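Local coordinates for malonyl CoA-acyl carrier protein transacylase (Burkholderia pseudomallei, PDB 3G87), which probably transfers the malonyl group of malonyl-CoA to holo-acyl carrier protein, releasing coenzyme A, at residues T8-G13 against V279-V284; L111-R116 against A209-F214; H170-A175 against Y186-T191; F26-D31 against Y74-E79. One frame throughout, in Å; residues are numbered along the deposited sequence.

Contact 1: residues T8-G13 against V279-V284; sequences TFMFPG and VLTRLV
Met10 and Leu280 run alongside each other in opposite directions, one reaching out from strand 8-11 and the other back from helix 279-284. The short axes of the two elements approach to 9.2 Å, and their N-to-C directions make an angle of 124°. The tight part gathers round the methyl end of Met10. Met10 CG stands between the backbone N and the carbonyl carbon (chi1 70°) and the chain is extended beyond it, which carries CE to 3.5 Å from Leu280 C and 3.6 Å from Val284 CG2. Leu280 CD1 meets the backbone where the strand ends and the loop begins, 3.3 Å from Phe11 O and 3.5 Å from Pro12 N. The strand is an inner one of the parallel four-stranded sheet in the alpha/beta core of the acyl transferase domain, flanked by strands 87-90 and 269-273, and helix 279-289 packs on one of its faces. Phe11 CB points away from this helix, and its side chain touches residues of the sequence that probably forms the nucleophile elbow. Trp251 and Ile255 of helix 251-264 add to the apolar packing at Leu280 and Val284. No hydrogen bond joins the two segments. The looser side lies at exposed Thr281, whose OG1 is 4.4 Å from Met10 CE and is hydrogen-bonded to Glu273.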
loop_
_atom_site.group_PDB
_atom_site.type_symbol
_atom_site.label_atom_id
_atom_site.label_comp_id
_atom_site.label_asym_id
_atom_site.label_seq_id
_atom_site.Cartn_x
_atom_site.Cartn_y
_atom_site.Cartn_z
ATOM N N THR A 8 10.719 5.195 11.610
ATOM C CA THR A 8 9.883 5.143 10.443
ATOM C C THR A 8 8.469 4.674 10.744
ATOM O O THR A 8 8.285 3.621 11.181
ATOM C CB THR A 8 10.459 4.229 9.347
ATOM O OG1 THR A 8 11.738 4.675 8.966
ATOM C CG2 THR A 8 9.620 4.264 8.193
ATOM N N PHE A 9 7.490 5.501 10.505
ATOM C CA PHE A 9 6.109 5.085 10.555
ATOM C C PHE A 9 5.703 4.535 9.186
ATOM O O PHE A 9 5.959 5.112 8.181
ATOM C CB PHE A 9 5.151 6.210 10.993
ATOM C CG PHE A 9 5.235 6.633 12.451
ATOM C CD1 PHE A 9 6.178 6.169 13.308
ATOM C CD2 PHE A 9 4.335 7.517 12.946
ATOM C CE1 PHE A 9 6.225 6.576 14.596
ATOM C CE2 PHE A 9 4.367 7.909 14.244
ATOM C CZ PHE A 9 5.345 7.429 15.068
ATOM N N MET A 10 5.097 3.371 9.206
ATOM C CA MET A 10 4.689 2.626 8.051
ATOM C C MET A 10 3.250 2.133 8.101
ATOM O O MET A 10 2.786 1.738 9.103
ATOM C CB MET A 10 5.708 1.530 7.699
ATOM C CG MET A 10 5.841 0.342 8.591
ATOM S SD MET A 10 7.199 -0.658 8.166
ATOM C CE MET A 10 6.943 -1.993 9.206
ATOM N N PHE A 11 2.556 2.229 6.993
ATOM C CA PHE A 11 1.128 1.968 6.883
ATOM C C PHE A 11 0.792 0.881 5.881
ATOM O O PHE A 11 1.203 0.947 4.797
ATOM C CB PHE A 11 0.393 3.254 6.561
ATOM C CG PHE A 11 0.753 4.385 7.454
ATOM C CD1 PHE A 11 0.040 4.634 8.592
ATOM C CD2 PHE A 11 1.828 5.185 7.166
ATOM C CE1 PHE A 11 0.374 5.631 9.387
ATOM C CE2 PHE A 11 2.178 6.168 7.980
ATOM C CZ PHE A 11 1.435 6.414 9.078
ATOM N N PRO A 12 0.046 -0.118 6.311
ATOM C CA PRO A 12 -0.301 -1.242 5.474
ATOM C C PRO A 12 -1.334 -0.933 4.389
ATOM O O PRO A 12 -2.026 0.009 4.446
ATOM C CB PRO A 12 -0.820 -2.240 6.485
ATOM C CG PRO A 12 -1.295 -1.512 7.533
ATOM C CD PRO A 12 -0.531 -0.284 7.638
ATOM N N GLY A 13 -1.337 -1.765 3.384
ATOM C CA GLY A 13 -2.279 -1.771 2.303
ATOM C C GLY A 13 -3.166 -2.988 2.165
ATOM O O GLY A 13 -3.362 -3.741 3.055
ATOM N N VAL A 279 1.449 -7.133 8.732
ATOM C CA VAL A 279 1.955 -7.440 7.395
ATOM C C VAL A 279 3.329 -6.786 7.126
ATOM O O VAL A 279 4.227 -7.472 6.734
ATOM C CB VAL A 279 0.872 -7.245 6.253
ATOM C CG1 VAL A 279 1.431 -7.478 4.827
ATOM C CG2 VAL A 279 -0.275 -8.218 6.491
ATOM N N LEU A 280 3.504 -5.488 7.394
ATOM C CA LEU A 280 4.744 -4.815 6.998
ATOM C C LEU A 280 5.853 -5.128 7.989
ATOM O O LEU A 280 7.012 -5.182 7.619
ATOM C CB LEU A 280 4.552 -3.297 6.889
ATOM C CG LEU A 280 3.400 -2.856 5.999
ATOM C CD1 LEU A 280 3.298 -1.286 5.931
ATOM C CD2 LEU A 280 3.551 -3.482 4.611
ATOM N N THR A 281 5.494 -5.297 9.256
ATOM C CA THR A 281 6.438 -5.698 10.298
ATOM C C THR A 281 7.211 -6.916 9.838
ATOM O O THR A 281 8.423 -6.940 9.950
ATOM C CB THR A 281 5.688 -5.977 11.620
ATOM O OG1 THR A 281 5.125 -4.740 12.076
ATOM C CG2 THR A 281 6.599 -6.471 12.728
ATOM N N ARG A 282 6.495 -7.921 9.315
ATOM C CA ARG A 282 7.119 -9.180 8.885
ATOM C C ARG A 282 7.929 -8.990 7.634
ATOM O O ARG A 282 8.919 -9.675 7.445
ATOM C CB ARG A 282 6.059 -10.238 8.636
ATOM C CG ARG A 282 5.396 -10.796 9.866
ATOM C CD ARG A 282 4.338 -11.866 9.436
ATOM N NE ARG A 282 2.997 -11.270 9.319
ATOM C CZ ARG A 282 1.990 -11.754 8.569
ATOM N NH1 ARG A 282 0.797 -11.128 8.562
ATOM N NH2 ARG A 282 2.158 -12.871 7.834
ATOM N N LEU A 283 7.501 -8.077 6.758
ATOM C CA LEU A 283 8.284 -7.784 5.526
ATOM C C LEU A 283 9.593 -7.128 5.874
ATOM O O LEU A 283 10.628 -7.486 5.309
ATOM C CB LEU A 283 7.542 -6.939 4.467
ATOM C CG LEU A 283 6.200 -7.402 3.896
ATOM C CD1 LEU A 283 5.629 -6.399 2.849
ATOM C CD2 LEU A 283 6.344 -8.795 3.312
ATOM N N VAL A 284 9.556 -6.192 6.817
ATOM C CA VAL A 284 10.760 -5.511 7.235
ATOM C C VAL A 284 11.741 -6.487 7.918
ATOM O O VAL A 284 12.942 -6.448 7.631
ATOM C CB VAL A 284 10.475 -4.297 8.124
ATOM C CG1 VAL A 284 11.802 -3.760 8.704
ATOM C CG2 VAL A 284 9.739 -3.220 7.338
#

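Contact 2: residues L111-R116 against A209-F214; sequences LKLVAR and AHLQSF
Arg116 lies across His210 while Leu113 reaches over Phe214, and both pairs are CH-pi contacts. Arg116 CG sits 3.6 Å from the centroid of the His210 ring and 20° off its normal, clearly over the face. The arginine chain bends at chi2 (103°) and again at chi3, carrying CD along the same ring toward ND1. In the second pair Leu113 CD2 is 3.9 Å from the centroid of the Phe214 ring, 28° off the normal.

Within segment 209-214 the aromatic groups also meet each other. Phe214 CE2 lies 3.4 Å above the plane of the His210 ring, on the face opposite Arg116 CG, so the imidazole is held between the two. The type I turn from Leu211 to Phe214, closed by the Phe214 N to Leu211 O bond of 3.1 Å, brings the phenyl ring back beside the histidine.

Purely apolar packing is added by the methyl groups Leu113 CD2 and Leu211 CD2, 3.7 Å apart where the side chains cross at about a right angle. Phe96 of helix 94-101 and Phe105 of the loop after it also touch Leu113.

No hydrogen bond joins helix 107-123 to the end of helix 201-211. Cohesion therefore comes from dispersion and ring-face contacts, and Arg116 NE, 4.5 Å from His210 ND1, would probably disfavour a protonated imidazole.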
loop_
_atom_site.group_PDB
_atom_site.type_symbol
_atom_site.label_atom_id
_atom_site.label_comp_id
_atom_site.label_asym_id
_atom_site.label_seq_id
_atom_site.Cartn_x
_atom_site.Cartn_y
_atom_site.Cartn_z
ATOM N N LEU A 111 -9.119 11.027 2.388
ATOM C CA LEU A 111 -10.182 10.076 2.275
ATOM C C LEU A 111 -10.889 10.334 0.949
ATOM O O LEU A 111 -11.161 9.397 0.189
ATOM C CB LEU A 111 -11.124 10.123 3.486
ATOM C CG LEU A 111 -12.342 9.171 3.480
ATOM C CD1 LEU A 111 -11.918 7.666 3.423
ATOM C CD2 LEU A 111 -13.210 9.417 4.675
ATOM N N LYS A 112 -11.120 11.604 0.620
ATOM C CA LYS A 112 -11.653 11.910 -0.694
ATOM C C LYS A 112 -10.785 11.390 -1.844
ATOM O O LYS A 112 -11.321 10.830 -2.832
ATOM C CB LYS A 112 -11.869 13.414 -0.847
ATOM C CG LYS A 112 -13.114 13.938 -0.173
ATOM C CD LYS A 112 -12.886 15.403 0.065
ATOM C CE LYS A 112 -14.169 16.176 0.027
ATOM N NZ LYS A 112 -14.132 17.366 0.948
ATOM N N LEU A 113 -9.464 11.550 -1.746
ATOM C CA LEU A 113 -8.626 10.989 -2.794
ATOM C C LEU A 113 -8.747 9.458 -2.884
ATOM O O LEU A 113 -8.771 8.921 -3.998
ATOM C CB LEU A 113 -7.171 11.399 -2.638
ATOM C CG LEU A 113 -6.794 12.889 -2.653
ATOM C CD1 LEU A 113 -5.318 12.973 -2.229
ATOM C CD2 LEU A 113 -7.019 13.650 -4.031
ATOM N N VAL A 114 -8.831 8.804 -1.736
ATOM C CA VAL A 114 -8.895 7.364 -1.608
ATOM C C VAL A 114 -10.160 6.737 -2.197
ATOM O O VAL A 114 -10.094 5.790 -2.881
ATOM C CB VAL A 114 -8.639 6.905 -0.168
ATOM C CG1 VAL A 114 -9.060 5.558 0.039
ATOM C CG2 VAL A 114 -7.226 7.039 0.214
ATOM N N ALA A 115 -11.296 7.340 -1.906
ATOM C CA ALA A 115 -12.547 6.975 -2.482
ATOM C C ALA A 115 -12.560 7.058 -4.004
ATOM O O ALA A 115 -13.048 6.208 -4.613
ATOM C CB ALA A 115 -13.646 7.730 -1.883
ATOM N N ARG A 116 -11.974 8.064 -4.597
ATOM C CA ARG A 116 -11.873 8.108 -6.042
ATOM C C ARG A 116 -10.925 7.050 -6.568
ATOM O O ARG A 116 -11.232 6.399 -7.502
ATOM C CB ARG A 116 -11.522 9.508 -6.558
ATOM C CG ARG A 116 -11.429 9.675 -8.050
ATOM C CD ARG A 116 -12.589 10.334 -8.660
ATOM N NE ARG A 116 -13.832 9.810 -8.146
ATOM C CZ ARG A 116 -14.656 8.947 -8.732
ATOM N NH1 ARG A 116 -15.733 8.582 -8.117
ATOM N NH2 ARG A 116 -14.474 8.485 -9.913
ATOM N N ALA A 209 -6.529 13.278 -12.966
ATOM C CA ALA A 209 -7.381 14.357 -13.347
ATOM C C ALA A 209 -8.121 14.845 -12.141
ATOM O O ALA A 209 -8.312 16.008 -12.010
ATOM C CB ALA A 209 -8.298 13.965 -14.421
ATOM N N HIS A 210 -8.511 13.928 -11.269
ATOM C CA HIS A 210 -9.223 14.230 -10.060
ATOM C C HIS A 210 -8.305 15.019 -9.127
ATOM O O HIS A 210 -8.731 15.920 -8.482
ATOM C CB HIS A 210 -9.750 12.937 -9.482
ATOM C CG HIS A 210 -10.302 13.024 -8.105
ATOM N ND1 HIS A 210 -11.495 13.624 -7.812
ATOM C CD2 HIS A 210 -9.860 12.514 -6.950
ATOM C CE1 HIS A 210 -11.750 13.505 -6.537
ATOM N NE2 HIS A 210 -10.769 12.839 -5.989
ATOM N N LEU A 211 -7.032 14.669 -9.134
ATOM C CA LEU A 211 -6.045 15.272 -8.278
ATOM C C LEU A 211 -5.855 16.739 -8.524
ATOM O O LEU A 211 -5.483 17.440 -7.645
ATOM C CB LEU A 211 -4.702 14.587 -8.419
ATOM C CG LEU A 211 -4.312 13.493 -7.465
ATOM C CD1 LEU A 211 -3.153 12.750 -7.980
ATOM C CD2 LEU A 211 -4.024 14.045 -6.104
ATOM N N GLN A 212 -6.126 17.173 -9.742
ATOM C CA GLN A 212 -5.988 18.547 -10.117
ATOM C C GLN A 212 -6.911 19.484 -9.378
ATOM O O GLN A 212 -6.670 20.641 -9.345
ATOM C CB GLN A 212 -6.018 18.724 -11.629
ATOM C CG GLN A 212 -4.730 18.322 -12.319
ATOM C CD GLN A 212 -4.845 18.136 -13.819
ATOM O OE1 GLN A 212 -5.715 17.444 -14.309
ATOM N NE2 GLN A 212 -3.949 18.742 -14.555
ATOM N N SER A 213 -7.924 18.961 -8.727
ATOM C CA SER A 213 -8.783 19.748 -7.865
ATOM C C SER A 213 -8.338 19.991 -6.423
ATOM O O SER A 213 -9.097 20.498 -5.649
ATOM C CB SER A 213 -10.153 19.126 -7.765
ATOM O OG SER A 213 -10.777 19.014 -8.973
ATOM N N PHE A 214 -7.131 19.600 -6.073
ATOM C CA PHE A 214 -6.637 19.571 -4.711
ATOM C C PHE A 214 -5.249 20.213 -4.716
ATOM O O PHE A 214 -4.448 20.052 -5.672
ATOM C CB PHE A 214 -6.593 18.108 -4.176
ATOM C CG PHE A 214 -7.966 17.426 -4.120
ATOM C CD1 PHE A 214 -8.829 17.641 -3.036
ATOM C CD2 PHE A 214 -8.417 16.643 -5.169
ATOM C CE1 PHE A 214 -10.111 17.051 -3.003
ATOM C CE2 PHE A 214 -9.673 16.045 -5.133
ATOM C CZ PHE A 214 -10.518 16.247 -4.054
#

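Contact 3: residues H170-A175 against Y186-T191; sequences HEIARA and YLRLNT
Ile172 and Ala175 on helix 170-175 face Arg188 and Tyr186 on strand 186-188. The short axes lie 9.5 Å apart and run at 147°, closer to antiparallel than to perpendicular. The nearest CA pairs are Ile172 with Arg188 at 8.0 Å and Ala175 with Tyr186 at 8.4 Å. The helix leads into this strand in the last part of the ferredoxin-like beta-alpha-beta-beta-alpha-beta subdomain of acyltransferases, and it packs against the antiparallel sheet, where Ala128 and Ile165 also touch Ile172. Tyr186 CG is anti to the backbone N (chi1 167°), sending the ring to the helix. Tyr186 OH donates to Ile172 O at 2.7 Å, approaching from above the carbonyl plane, 50° out of it. The same oxygen also takes a weak bond from Ala175 N. Ala175 CB rests 4.0 Å from Tyr186 CE1. On the more exposed side, Ile172 CG2 lies over one face of the Arg188 guanidinium and 3.9 Å from Arg188 CD, while Ala173 CB comes within 4.0 Å of Arg188 NH1.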
loop_
_atom_site.group_PDB
_atom_site.type_symbol
_atom_site.label_atom_id
_atom_site.label_comp_id
_atom_site.label_asym_id
_atom_site.label_seq_id
_atom_site.Cartn_x
_atom_site.Cartn_y
_atom_site.Cartn_z
ATOM N N HIS A 170 -6.640 -15.030 -16.734
ATOM C CA HIS A 170 -6.272 -16.360 -17.240
ATOM C C HIS A 170 -4.766 -16.645 -17.163
ATOM O O HIS A 170 -4.364 -17.785 -16.854
ATOM C CB HIS A 170 -6.861 -16.573 -18.632
ATOM C CG HIS A 170 -6.224 -15.748 -19.707
ATOM N ND1 HIS A 170 -5.170 -16.213 -20.473
ATOM C CD2 HIS A 170 -6.525 -14.512 -20.185
ATOM C CE1 HIS A 170 -4.824 -15.283 -21.352
ATOM N NE2 HIS A 170 -5.627 -14.238 -21.194
ATOM N N GLU A 171 -3.953 -15.599 -17.333
ATOM C CA GLU A 171 -2.491 -15.699 -17.259
ATOM C C GLU A 171 -2.130 -15.912 -15.847
ATOM O O GLU A 171 -1.346 -16.825 -15.501
ATOM C CB GLU A 171 -1.812 -14.460 -17.805
ATOM C CG GLU A 171 -1.898 -14.373 -19.340
ATOM C CD GLU A 171 -0.941 -13.354 -20.005
ATOM O OE1 GLU A 171 -0.152 -12.651 -19.322
ATOM O OE2 GLU A 171 -0.982 -13.248 -21.258
ATOM N N ILE A 172 -2.735 -15.122 -14.977
ATOM C CA ILE A 172 -2.459 -15.325 -13.574
ATOM C C ILE A 172 -2.877 -16.769 -13.199
ATOM O O ILE A 172 -2.177 -17.435 -12.425
ATOM C CB ILE A 172 -3.130 -14.264 -12.679
ATOM C CG1 ILE A 172 -2.435 -12.876 -12.835
ATOM C CG2 ILE A 172 -3.159 -14.742 -11.256
ATOM C CD1 ILE A 172 -1.013 -12.692 -12.173
ATOM N N ALA A 173 -3.984 -17.248 -13.730
ATOM C CA ALA A 173 -4.486 -18.577 -13.506
ATOM C C ALA A 173 -3.507 -19.654 -13.985
ATOM O O ALA A 173 -3.146 -20.529 -13.266
ATOM C CB ALA A 173 -5.799 -18.714 -14.191
ATOM N N ARG A 174 -3.024 -19.521 -15.214
ATOM C CA ARG A 174 -1.989 -20.415 -15.722
ATOM C C ARG A 174 -0.668 -20.384 -15.012
ATOM O O ARG A 174 0.009 -21.334 -15.052
ATOM C CB ARG A 174 -1.785 -20.263 -17.208
ATOM C CG ARG A 174 -2.987 -19.867 -17.864
ATOM C CD ARG A 174 -3.265 -20.504 -19.143
ATOM N NE ARG A 174 -4.319 -19.731 -19.767
ATOM C CZ ARG A 174 -5.215 -20.145 -20.655
ATOM N NH1 ARG A 174 -5.260 -21.378 -21.094
ATOM N NH2 ARG A 174 -6.085 -19.258 -21.083
ATOM N N ALA A 175 -0.329 -19.291 -14.360
ATOM C CA ALA A 175 0.887 -19.182 -13.595
ATOM C C ALA A 175 0.948 -20.114 -12.432
ATOM O O ALA A 175 2.014 -20.521 -12.076
ATOM C CB ALA A 175 1.099 -17.791 -13.123
ATOM N N TYR A 186 2.802 -20.270 -4.520
ATOM C CA TYR A 186 1.923 -19.365 -5.223
ATOM C C TYR A 186 0.641 -19.115 -4.491
ATOM O O TYR A 186 0.041 -19.997 -4.019
ATOM C CB TYR A 186 1.661 -19.904 -6.623
ATOM C CG TYR A 186 0.549 -19.306 -7.444
ATOM C CD1 TYR A 186 0.815 -18.540 -8.548
ATOM C CD2 TYR A 186 -0.746 -19.581 -7.166
ATOM C CE1 TYR A 186 -0.158 -18.053 -9.310
ATOM C CE2 TYR A 186 -1.725 -19.091 -7.914
ATOM C CZ TYR A 186 -1.437 -18.321 -8.994
ATOM O OH TYR A 186 -2.448 -17.824 -9.735
ATOM N N LEU A 187 0.225 -17.879 -4.419
ATOM C CA LEU A 187 -1.050 -17.544 -3.817
ATOM C C LEU A 187 -1.882 -16.566 -4.608
ATOM O O LEU A 187 -1.533 -15.461 -4.745
ATOM C CB LEU A 187 -0.847 -17.093 -2.372
ATOM C CG LEU A 187 -2.011 -16.759 -1.442
ATOM C CD1 LEU A 187 -3.038 -17.863 -1.262
ATOM C CD2 LEU A 187 -1.555 -16.169 -0.118
ATOM N N ARG A 188 -3.005 -17.015 -5.116
ATOM C CA ARG A 188 -3.966 -16.152 -5.767
ATOM C C ARG A 188 -4.556 -15.167 -4.787
ATOM O O ARG A 188 -4.906 -15.527 -3.683
ATOM C CB ARG A 188 -5.089 -16.934 -6.429
ATOM C CG ARG A 188 -6.087 -16.078 -7.176
ATOM C CD ARG A 188 -5.829 -16.001 -8.632
ATOM N NE ARG A 188 -6.730 -15.202 -9.448
ATOM C CZ ARG A 188 -7.338 -15.662 -10.524
ATOM N NH1 ARG A 188 -7.172 -16.905 -10.888
ATOM N NH2 ARG A 188 -8.116 -14.893 -11.229
ATOM N N LEU A 189 -4.663 -13.914 -5.194
ATOM C CA LEU A 189 -5.150 -12.885 -4.314
ATOM C C LEU A 189 -6.541 -12.512 -4.697
ATOM O O LEU A 189 -7.000 -12.848 -5.739
ATOM C CB LEU A 189 -4.268 -11.653 -4.329
ATOM C CG LEU A 189 -2.773 -11.722 -4.138
ATOM C CD1 LEU A 189 -2.237 -10.366 -4.082
ATOM C CD2 LEU A 189 -2.408 -12.441 -2.931
ATOM N N ASN A 190 -7.206 -11.793 -3.820
ATOM C CA ASN A 190 -8.534 -11.299 -4.122
ATOM C C ASN A 190 -8.734 -9.963 -4.775
ATOM O O ASN A 190 -8.680 -8.960 -4.137
ATOM C CB ASN A 190 -9.389 -11.388 -2.919
ATOM C CG ASN A 190 -10.260 -12.514 -2.992
ATOM O OD1 ASN A 190 -11.371 -12.410 -3.459
ATOM N ND2 ASN A 190 -9.774 -13.644 -2.540
ATOM N N THR A 191 -9.007 -9.984 -6.061
ATOM C CA THR A 191 -9.164 -8.784 -6.891
ATOM C C THR A 191 -9.529 -9.164 -8.316
ATOM O O THR A 191 -9.157 -10.234 -8.805
ATOM C CB THR A 191 -7.883 -7.816 -6.896
ATOM O OG1 THR A 191 -7.818 -7.088 -8.140
ATOM C CG2 THR A 191 -6.571 -8.576 -6.686
#

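Contact 4: residues F26-D31 against Y74-E79; sequences FDRFAD and YYAKCE
Arg28 and Glu79 run antiparallel alongside each other, and beside them Phe29 pushes its ring against the helix at Tyr75 and Ala76. Arg28 CG is anti to the backbone N (chi1 175°) and the chain stays extended as far as NE, which places the guanidinium alongside helix 59-81. There Ala76 CB covers one face of the group, 3.6 Å from Arg28 NH1. Arg28 NH2 makes a salt bridge to Glu79 OE1 at 3.1 Å, with an N-H...O angle of 147°; the acid oxygen is met on its anti side and somewhat out of the carboxylate plane. A water bridges the pair, accepting from Arg28 NH2 at 3.0 Å and donating to Glu79 OE1 at 2.6 Å. The stronger polar partner of Arg28 is Asp80, just after the segment, whose OD1 also forms a salt bridge with NH2, so two acids probably share the charge.

The ring of Phe29 is turned so that its face receives the edge of Tyr75 in an edge-to-face pair, centroids 6.0 Å apart and planes at 52°. Its CZ touches Tyr75 CB at 3.5 Å, while Glu79 OE2 sits at the ring edge, 3.8 Å from Phe29 CE2.

Phe29 is both the first residue to leave helix 25-28 and the N-cap of helix 30-40. This is a helix-to-helix junction at the surface of the acyl transferase domain, packed across the long helix 59-81.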
loop_
_atom_site.group_PDB
_atom_site.type_symbol
_atom_site.label_atom_id
_atom_site.label_comp_id
_atom_site.label_asym_id
_atom_site.label_seq_id
_atom_site.Cartn_x
_atom_site.Cartn_y
_atom_site.Cartn_z
ATOM N N PHE A 26 -12.763 4.091 16.631
ATOM C CA PHE A 26 -13.793 4.838 15.947
ATOM C C PHE A 26 -14.557 5.799 16.818
ATOM O O PHE A 26 -14.820 6.853 16.431
ATOM C CB PHE A 26 -14.770 3.921 15.210
ATOM C CG PHE A 26 -14.222 3.363 13.955
ATOM C CD1 PHE A 26 -13.873 2.060 13.858
ATOM C CD2 PHE A 26 -14.027 4.149 12.888
ATOM C CE1 PHE A 26 -13.347 1.602 12.733
ATOM C CE2 PHE A 26 -13.526 3.675 11.813
ATOM C CZ PHE A 26 -13.180 2.416 11.717
ATOM N N ASP A 27 -14.943 5.373 17.980
ATOM C CA ASP A 27 -15.599 6.222 18.968
ATOM C C ASP A 27 -14.600 7.153 19.659
ATOM O O ASP A 27 -14.972 8.274 19.990
ATOM C CB ASP A 27 -16.263 5.368 20.053
ATOM C CG ASP A 27 -17.504 4.627 19.567
ATOM O OD1 ASP A 27 -18.240 5.100 18.657
ATOM O OD2 ASP A 27 -17.735 3.554 20.147
ATOM N N ARG A 28 -13.356 6.706 19.902
ATOM C CA ARG A 28 -12.347 7.607 20.434
ATOM C C ARG A 28 -12.214 8.824 19.551
ATOM O O ARG A 28 -12.106 9.942 20.065
ATOM C CB ARG A 28 -10.980 6.919 20.567
ATOM C CG ARG A 28 -9.854 7.880 21.005
ATOM C CD ARG A 28 -8.484 7.135 21.072
ATOM N NE ARG A 28 -7.428 8.065 21.466
ATOM C CZ ARG A 28 -6.218 7.716 21.887
ATOM N NH1 ARG A 28 -5.884 6.430 21.952
ATOM N NH2 ARG A 28 -5.344 8.661 22.254
ATOM N N PHE A 29 -12.252 8.611 18.233
ATOM C CA PHE A 29 -12.098 9.685 17.243
ATOM C C PHE A 29 -13.441 9.966 16.594
ATOM O O PHE A 29 -13.571 10.043 15.378
ATOM C CB PHE A 29 -10.990 9.343 16.216
ATOM C CG PHE A 29 -9.601 9.399 16.816
ATOM C CD1 PHE A 29 -8.909 8.250 17.113
ATOM C CD2 PHE A 29 -9.016 10.624 17.168
ATOM C CE1 PHE A 29 -7.615 8.302 17.709
ATOM C CE2 PHE A 29 -7.762 10.673 17.795
ATOM C CZ PHE A 29 -7.070 9.510 18.063
ATOM N N ALA A 30 -14.444 10.151 17.443
ATOM C CA ALA A 30 -15.830 10.218 17.011
ATOM C C ALA A 30 -16.038 11.273 15.939
ATOM O O ALA A 30 -16.825 11.051 15.041
ATOM C CB ALA A 30 -16.727 10.481 18.193
ATOM N N ASP A 31 -15.349 12.411 16.037
ATOM C CA ASP A 31 -15.459 13.471 14.998
ATOM C C ASP A 31 -14.803 13.099 13.639
ATOM O O ASP A 31 -15.407 13.316 12.601
ATOM C CB ASP A 31 -14.894 14.801 15.466
ATOM C CG ASP A 31 -15.754 15.471 16.559
ATOM O OD1 ASP A 31 -16.744 14.859 17.076
ATOM O OD2 ASP A 31 -15.393 16.622 16.924
ATOM N N TYR A 74 -2.679 5.805 13.673
ATOM C CA TYR A 74 -1.625 6.812 13.671
ATOM C C TYR A 74 -1.883 7.958 14.696
ATOM O O TYR A 74 -1.006 8.295 15.489
ATOM C CB TYR A 74 -1.447 7.319 12.268
ATOM C CG TYR A 74 -0.732 8.646 12.170
ATOM C CD1 TYR A 74 0.679 8.737 12.291
ATOM C CD2 TYR A 74 -1.462 9.829 11.920
ATOM C CE1 TYR A 74 1.312 10.004 12.223
ATOM C CE2 TYR A 74 -0.829 11.049 11.851
ATOM C CZ TYR A 74 0.525 11.130 11.993
ATOM O OH TYR A 74 1.086 12.347 11.903
ATOM N N TYR A 75 -3.079 8.549 14.685
ATOM C CA TYR A 75 -3.450 9.514 15.730
ATOM C C TYR A 75 -3.409 8.949 17.154
ATOM O O TYR A 75 -2.893 9.611 18.036
ATOM C CB TYR A 75 -4.806 10.129 15.473
ATOM C CG TYR A 75 -4.926 10.885 14.155
ATOM C CD1 TYR A 75 -3.992 11.891 13.776
ATOM C CD2 TYR A 75 -5.967 10.586 13.280
ATOM C CE1 TYR A 75 -4.118 12.557 12.574
ATOM C CE2 TYR A 75 -6.077 11.247 12.069
ATOM C CZ TYR A 75 -5.184 12.234 11.740
ATOM O OH TYR A 75 -5.381 12.875 10.537
ATOM N N ALA A 76 -3.888 7.728 17.375
ATOM C CA ALA A 76 -3.732 7.140 18.706
ATOM C C ALA A 76 -2.241 7.076 19.099
ATOM O O ALA A 76 -1.840 7.480 20.173
ATOM C CB ALA A 76 -4.397 5.703 18.810
ATOM N N LYS A 77 -1.429 6.522 18.217
ATOM C CA LYS A 77 -0.031 6.433 18.462
ATOM C C LYS A 77 0.579 7.794 18.781
ATOM O O LYS A 77 1.356 7.902 19.714
ATOM C CB LYS A 77 0.644 5.830 17.253
ATOM C CG LYS A 77 2.159 5.764 17.369
ATOM C CD LYS A 77 2.512 4.617 18.268
ATOM C CE LYS A 77 3.999 4.499 18.392
ATOM N NZ LYS A 77 4.226 3.330 19.301
ATOM N N CYS A 78 0.279 8.836 18.043
ATOM C CA CYS A 78 0.890 10.122 18.287
ATOM C C CYS A 78 0.608 10.696 19.649
ATOM O O CYS A 78 1.476 11.127 20.323
ATOM C CB CYS A 78 0.508 11.126 17.203
ATOM S SG CYS A 78 1.326 10.919 15.655
ATOM N N GLU A 79 -0.643 10.643 20.032
ATOM C CA GLU A 79 -1.118 11.111 21.312
ATOM C C GLU A 79 -0.608 10.330 22.513
ATOM O O GLU A 79 -0.274 10.904 23.458
ATOM C CB GLU A 79 -2.633 11.191 21.340
ATOM C CG GLU A 79 -3.194 12.175 20.434
ATOM C CD GLU A 79 -4.729 12.189 20.364
ATOM O OE1 GLU A 79 -5.444 11.532 21.111
ATOM O OE2 GLU A 79 -5.239 12.898 19.520
HETATM O O HOH W 1 -5.389 11.237 23.692
#

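Strand 8-11 opens contact 1 near the N terminus, and helix 279-284 closes it near the end of the modelled chain, so the other three contacts all fall within its span. Contact 4 closes first, joining 26-31 to 74-79. After it, 111-116 opens contact 2, which closes at 209-214 and encloses the short loop of contact 3 between 170-175 and 186-191; no two loops cross. Contacts 1 and 4 touch, with Phe9 and Phe11 of the sheet packed on Tyr74. Contact 1 joins the parallel sheet to a C-terminal helix, and contacts 2 and 4 join helices of the same larger part to one another, whereas contact 3 belongs to the ferredoxin-like subdomain, its centre about 37 Å from that of contact 4.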